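PDB 1JL5: outer membrane protein YopM from Yersinia pestis, which acts as a leucine-rich-repeat effector and virulence factor, probably altering host cell physiology to promote bacterial survival in host tissues. Local coordinates for residues A[155-166]-A[174-185]. Numbering follows the deposited sequence.
Sequences LKIIDVDNNSLK and SLEFIAAGNNQL. With CA (calcium ion), chain D.
Asn-183 ND2 and Asn-163 ND2 meet Val-160 O from opposite faces of its carbonyl plane, so two asparagines of successive turns grip one buried oxygen. The ring of Phe-177 has Ile-158 O at its edge, and Ile-157 CG2 approaches its CD1 obliquely at 3.5 Å; beyond, the ring meets Tyr-201. Asn-183 ND2 points at Val-160 O, 2.8 Å away, along an almost straight N-H (177°); the oxygen lies in the amide plane of Asn-183, while ND2 stands above the carbonyl plane of Val-160. At the other end of the Asn-183 amide, OD1 takes the N-H of Leu-165 at 2.9 Å, while ND2 also donates to Ala-180 O; bonds at both ends fix the rotation of the amide. Ile-158 CG2 packs on Ile-178 CG1 (3.7 Å) on the reverse, buried side. Asn-162 OD1 binds calcium at 2.4 Å, and a calcium-bound water lies 2.8 Å from Asn-182 O. Strands 157-159 and 177-179 run parallel, 2° apart, Ile-158 N bonding Phe-177 O. Asn-163 does the same one repeat earlier, ND2 to Val-138 O and OD1 from Leu-143 N; the Asn-183 rung ties LRR 5 to LRR 6 in the asparagine ladder of a leucine-rich-repeat solenoid.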
loop_
_atom_site.group_PDB
_atom_site.type_symbol
_atom_site.label_atom_id
_atom_site.label_comp_id
_atom_site.label_asym_id
_atom_site.label_seq_id
_atom_site.Cartn_x
_atom_site.Cartn_y
_atom_site.Cartn_z
ATOM N N LEU A 155 -27.453 28.223 17.697
ATOM C CA LEU A 155 -26.745 27.063 17.175
ATOM C C LEU A 155 -26.176 27.406 15.810
ATOM O O LEU A 155 -26.907 27.454 14.821
ATOM C CB LEU A 155 -27.689 25.871 17.033
ATOM C CG LEU A 155 -27.270 24.587 17.751
ATOM C CD1 LEU A 155 -28.031 23.421 17.161
ATOM C CD2 LEU A 155 -25.775 24.374 17.630
ATOM N N LYS A 156 -24.871 27.642 15.758
ATOM C CA LYS A 156 -24.209 27.992 14.510
ATOM C C LYS A 156 -23.518 26.784 13.888
ATOM O O LYS A 156 -23.556 26.588 12.674
ATOM C CB LYS A 156 -23.174 29.093 14.756
ATOM C CG LYS A 156 -23.744 30.383 15.326
ATOM C CD LYS A 156 -22.628 31.329 15.757
ATOM C CE LYS A 156 -23.181 32.534 16.526
ATOM N NZ LYS A 156 -24.168 32.144 17.585
ATOM N N ILE A 157 -22.880 25.975 14.724
ATOM C CA ILE A 157 -22.178 24.802 14.239
ATOM C C ILE A 157 -22.734 23.519 14.835
ATOM O O ILE A 157 -22.798 23.361 16.051
ATOM C CB ILE A 157 -20.663 24.860 14.566
ATOM C CG1 ILE A 157 -19.997 26.017 13.820
ATOM C CG2 ILE A 157 -19.994 23.554 14.168
ATOM C CD1 ILE A 157 -20.225 27.348 14.447
ATOM N N ILE A 158 -23.155 22.612 13.965
ATOM C CA ILE A 158 -23.658 21.324 14.393
ATOM C C ILE A 158 -22.747 20.304 13.745
ATOM O O ILE A 158 -22.686 20.196 12.519
ATOM C CB ILE A 158 -25.099 21.031 13.909
ATOM C CG1 ILE A 158 -26.124 21.796 14.747
ATOM C CG2 ILE A 158 -25.386 19.537 14.026
ATOM C CD1 ILE A 158 -25.954 23.275 14.703
ATOM N N ASP A 159 -22.014 19.576 14.569
ATOM C CA ASP A 159 -21.145 18.541 14.063
ATOM C C ASP A 159 -21.631 17.251 14.684
ATOM O O ASP A 159 -21.315 16.949 15.831
ATOM C CB ASP A 159 -19.698 18.786 14.467
ATOM C CG ASP A 159 -18.764 17.739 13.906
ATOM O OD1 ASP A 159 -19.261 16.773 13.283
ATOM O OD2 ASP A 159 -17.541 17.879 14.084
ATOM N N VAL A 160 -22.433 16.513 13.931
ATOM C CA VAL A 160 -22.953 15.241 14.394
ATOM C C VAL A 160 -22.394 14.172 13.473
ATOM O O VAL A 160 -22.957 13.091 13.328
ATOM C CB VAL A 160 -24.477 15.213 14.344
ATOM C CG1 VAL A 160 -25.035 16.266 15.288
ATOM C CG2 VAL A 160 -24.952 15.456 12.924
ATOM N N ASP A 161 -21.276 14.503 12.839
ATOM C CA ASP A 161 -20.620 13.581 11.939
ATOM C C ASP A 161 -20.314 12.284 12.667
ATOM O O ASP A 161 -20.062 12.275 13.867
ATOM C CB ASP A 161 -19.325 14.195 11.405
ATOM C CG ASP A 161 -18.470 13.190 10.655
ATOM O OD1 ASP A 161 -17.854 12.324 11.313
ATOM O OD2 ASP A 161 -18.420 13.259 9.407
ATOM N N ASN A 162 -20.365 11.187 11.930
ATOM C CA ASN A 162 -20.067 9.880 12.475
ATOM C C ASN A 162 -20.912 9.524 13.692
ATOM O O ASN A 162 -20.428 9.451 14.821
ATOM C CB ASN A 162 -18.587 9.797 12.829
ATOM C CG ASN A 162 -18.062 8.385 12.763
ATOM O OD1 ASN A 162 -18.717 7.447 13.217
ATOM N ND2 ASN A 162 -16.870 8.221 12.200
ATOM N N ASN A 163 -22.189 9.308 13.441
ATOM C CA ASN A 163 -23.115 8.922 14.478
ATOM C C ASN A 163 -24.040 7.928 13.822
ATOM O O ASN A 163 -23.710 7.379 12.778
ATOM C CB ASN A 163 -23.878 10.139 14.993
ATOM C CG ASN A 163 -23.132 10.846 16.090
ATOM O OD1 ASN A 163 -23.050 10.342 17.204
ATOM N ND2 ASN A 163 -22.557 12.003 15.782
ATOM N N SER A 164 -25.190 7.681 14.426
ATOM C CA SER A 164 -26.124 6.740 13.842
ATOM C C SER A 164 -27.427 7.452 13.573
ATOM O O SER A 164 -28.506 6.904 13.774
ATOM C CB SER A 164 -26.330 5.565 14.788
ATOM O OG SER A 164 -25.086 4.937 15.027
ATOM N N LEU A 165 -27.315 8.689 13.111
ATOM C CA LEU A 165 -28.487 9.486 12.812
ATOM C C LEU A 165 -29.146 9.014 11.527
ATOM O O LEU A 165 -28.505 8.924 10.480
ATOM C CB LEU A 165 -28.095 10.960 12.698
ATOM C CG LEU A 165 -27.474 11.515 13.984
ATOM C CD1 LEU A 165 -27.031 12.947 13.769
ATOM C CD2 LEU A 165 -28.487 11.426 15.121
ATOM N N LYS A 166 -30.430 8.690 11.626
ATOM C CA LYS A 166 -31.203 8.236 10.478
ATOM C C LYS A 166 -31.823 9.491 9.890
ATOM O O LYS A 166 -32.140 9.553 8.703
ATOM C CB LYS A 166 -32.307 7.274 10.916
ATOM C CG LYS A 166 -31.800 5.989 11.557
ATOM C CD LYS A 166 -31.308 4.980 10.525
ATOM C CE LYS A 166 -32.459 4.430 9.686
ATOM N NZ LYS A 166 -32.014 3.358 8.743
ATOM N N SER A 174 -30.074 29.806 12.581
ATOM C CA SER A 174 -28.752 30.276 12.966
ATOM C C SER A 174 -27.655 29.355 12.452
ATOM O O SER A 174 -26.478 29.712 12.466
ATOM C CB SER A 174 -28.648 30.365 14.486
ATOM O OG SER A 174 -28.966 29.118 15.079
ATOM N N LEU A 175 -28.045 28.171 12.000
ATOM C CA LEU A 175 -27.079 27.199 11.517
ATOM C C LEU A 175 -26.174 27.743 10.422
ATOM O O LEU A 175 -26.637 28.168 9.370
ATOM C CB LEU A 175 -27.795 25.948 11.013
ATOM C CG LEU A 175 -26.849 24.786 10.703
ATOM C CD1 LEU A 175 -26.005 24.507 11.919
ATOM C CD2 LEU A 175 -27.632 23.550 10.310
ATOM N N GLU A 176 -24.874 27.727 10.678
ATOM C CA GLU A 176 -23.917 28.209 9.701
ATOM C C GLU A 176 -23.133 27.023 9.188
ATOM O O GLU A 176 -22.621 27.021 8.068
ATOM C CB GLU A 176 -22.934 29.181 10.342
ATOM C CG GLU A 176 -23.560 30.221 11.234
ATOM C CD GLU A 176 -22.578 31.309 11.594
ATOM O OE1 GLU A 176 -21.388 30.987 11.787
ATOM O OE2 GLU A 176 -22.997 32.481 11.691
ATOM N N PHE A 177 -23.045 26.003 10.025
ATOM C CA PHE A 177 -22.278 24.835 9.671
ATOM C C PHE A 177 -22.853 23.577 10.267
ATOM O O PHE A 177 -23.109 23.498 11.468
ATOM C CB PHE A 177 -20.835 25.035 10.146
ATOM C CG PHE A 177 -19.961 23.818 10.021
ATOM C CD1 PHE A 177 -20.179 22.694 10.813
ATOM C CD2 PHE A 177 -18.882 23.815 9.142
ATOM C CE1 PHE A 177 -19.339 21.587 10.737
ATOM C CE2 PHE A 177 -18.034 22.710 9.061
ATOM C CZ PHE A 177 -18.263 21.597 9.861
ATOM N N ILE A 178 -23.077 22.592 9.413
ATOM C CA ILE A 178 -23.554 21.322 9.891
ATOM C C ILE A 178 -22.798 20.202 9.207
ATOM O O ILE A 178 -22.739 20.115 7.977
ATOM C CB ILE A 178 -25.060 21.119 9.679
ATOM C CG1 ILE A 178 -25.464 19.783 10.310
ATOM C CG2 ILE A 178 -25.407 21.170 8.196
ATOM C CD1 ILE A 178 -26.942 19.558 10.409
ATOM N N ALA A 179 -22.171 19.376 10.030
ATOM C CA ALA A 179 -21.443 18.222 9.553
ATOM C C ALA A 179 -22.282 17.089 10.103
ATOM O O ALA A 179 -22.403 16.930 11.314
ATOM C CB ALA A 179 -20.041 18.193 10.142
ATOM N N ALA A 180 -22.910 16.341 9.210
ATOM C CA ALA A 180 -23.745 15.219 9.605
ATOM C C ALA A 180 -23.314 14.041 8.753
ATOM O O ALA A 180 -24.081 13.117 8.495
ATOM C CB ALA A 180 -25.203 15.542 9.364
ATOM N N GLY A 181 -22.069 14.100 8.306
ATOM C CA GLY A 181 -21.541 13.041 7.482
ATOM C C GLY A 181 -21.378 11.765 8.276
ATOM O O GLY A 181 -21.357 11.778 9.506
ATOM N N ASN A 182 -21.267 10.658 7.556
ATOM C CA ASN A 182 -21.088 9.355 8.160
ATOM C C ASN A 182 -22.165 9.060 9.182
ATOM O O ASN A 182 -21.900 8.809 10.360
ATOM C CB ASN A 182 -19.710 9.245 8.806
ATOM C CG ASN A 182 -19.284 7.802 9.010
ATOM O OD1 ASN A 182 -18.333 7.519 9.742
ATOM N ND2 ASN A 182 -19.983 6.879 8.353
ATOM N N ASN A 183 -23.396 9.122 8.715
ATOM C CA ASN A 183 -24.539 8.816 9.536
ATOM C C ASN A 183 -25.363 7.899 8.664
ATOM O O ASN A 183 -24.824 7.277 7.752
ATOM C CB ASN A 183 -25.295 10.091 9.902
ATOM C CG ASN A 183 -24.775 10.708 11.183
ATOM O OD1 ASN A 183 -25.022 10.188 12.264
ATOM N ND2 ASN A 183 -24.028 11.797 11.065
ATOM N N GLN A 184 -26.656 7.809 8.922
ATOM C CA GLN A 184 -27.504 6.939 8.126
ATOM C C GLN A 184 -28.651 7.779 7.611
ATOM O O GLN A 184 -29.778 7.312 7.466
ATOM C CB GLN A 184 -27.997 5.788 8.996
ATOM C CG GLN A 184 -26.848 5.036 9.646
ATOM C CD GLN A 184 -27.274 4.194 10.832
ATOM O OE1 GLN A 184 -26.442 3.568 11.493
ATOM N NE2 GLN A 184 -28.573 4.170 11.109
ATOM N N LEU A 185 -28.341 9.036 7.335
ATOM C CA LEU A 185 -29.335 9.961 6.839
ATOM C C LEU A 185 -29.779 9.547 5.451
ATOM O O LEU A 185 -28.961 9.303 4.566
ATOM C CB LEU A 185 -28.763 11.375 6.794
ATOM C CG LEU A 185 -28.212 11.902 8.121
ATOM C CD1 LEU A 185 -27.645 13.300 7.915
ATOM C CD2 LEU A 185 -29.318 11.910 9.174
HETATM CA CA CA D . -19.340 5.323 12.182
HETATM O O HOH W 1 -15.992 6.480 10.403
HETATM O O HOH W 2 -24.063 5.415 10.725
HETATM O O HOH W 3 -21.349 6.518 11.792
HETATM O O HOH W 4 -24.168 2.712 12.909
HETATM O O HOH W 5 -29.827 4.558 13.852
HETATM O O HOH W 6 -30.462 4.863 6.836
HETATM O O HOH W 7 -16.843 3.965 11.956
HETATM O O HOH W 8 -19.189 4.784 14.616
#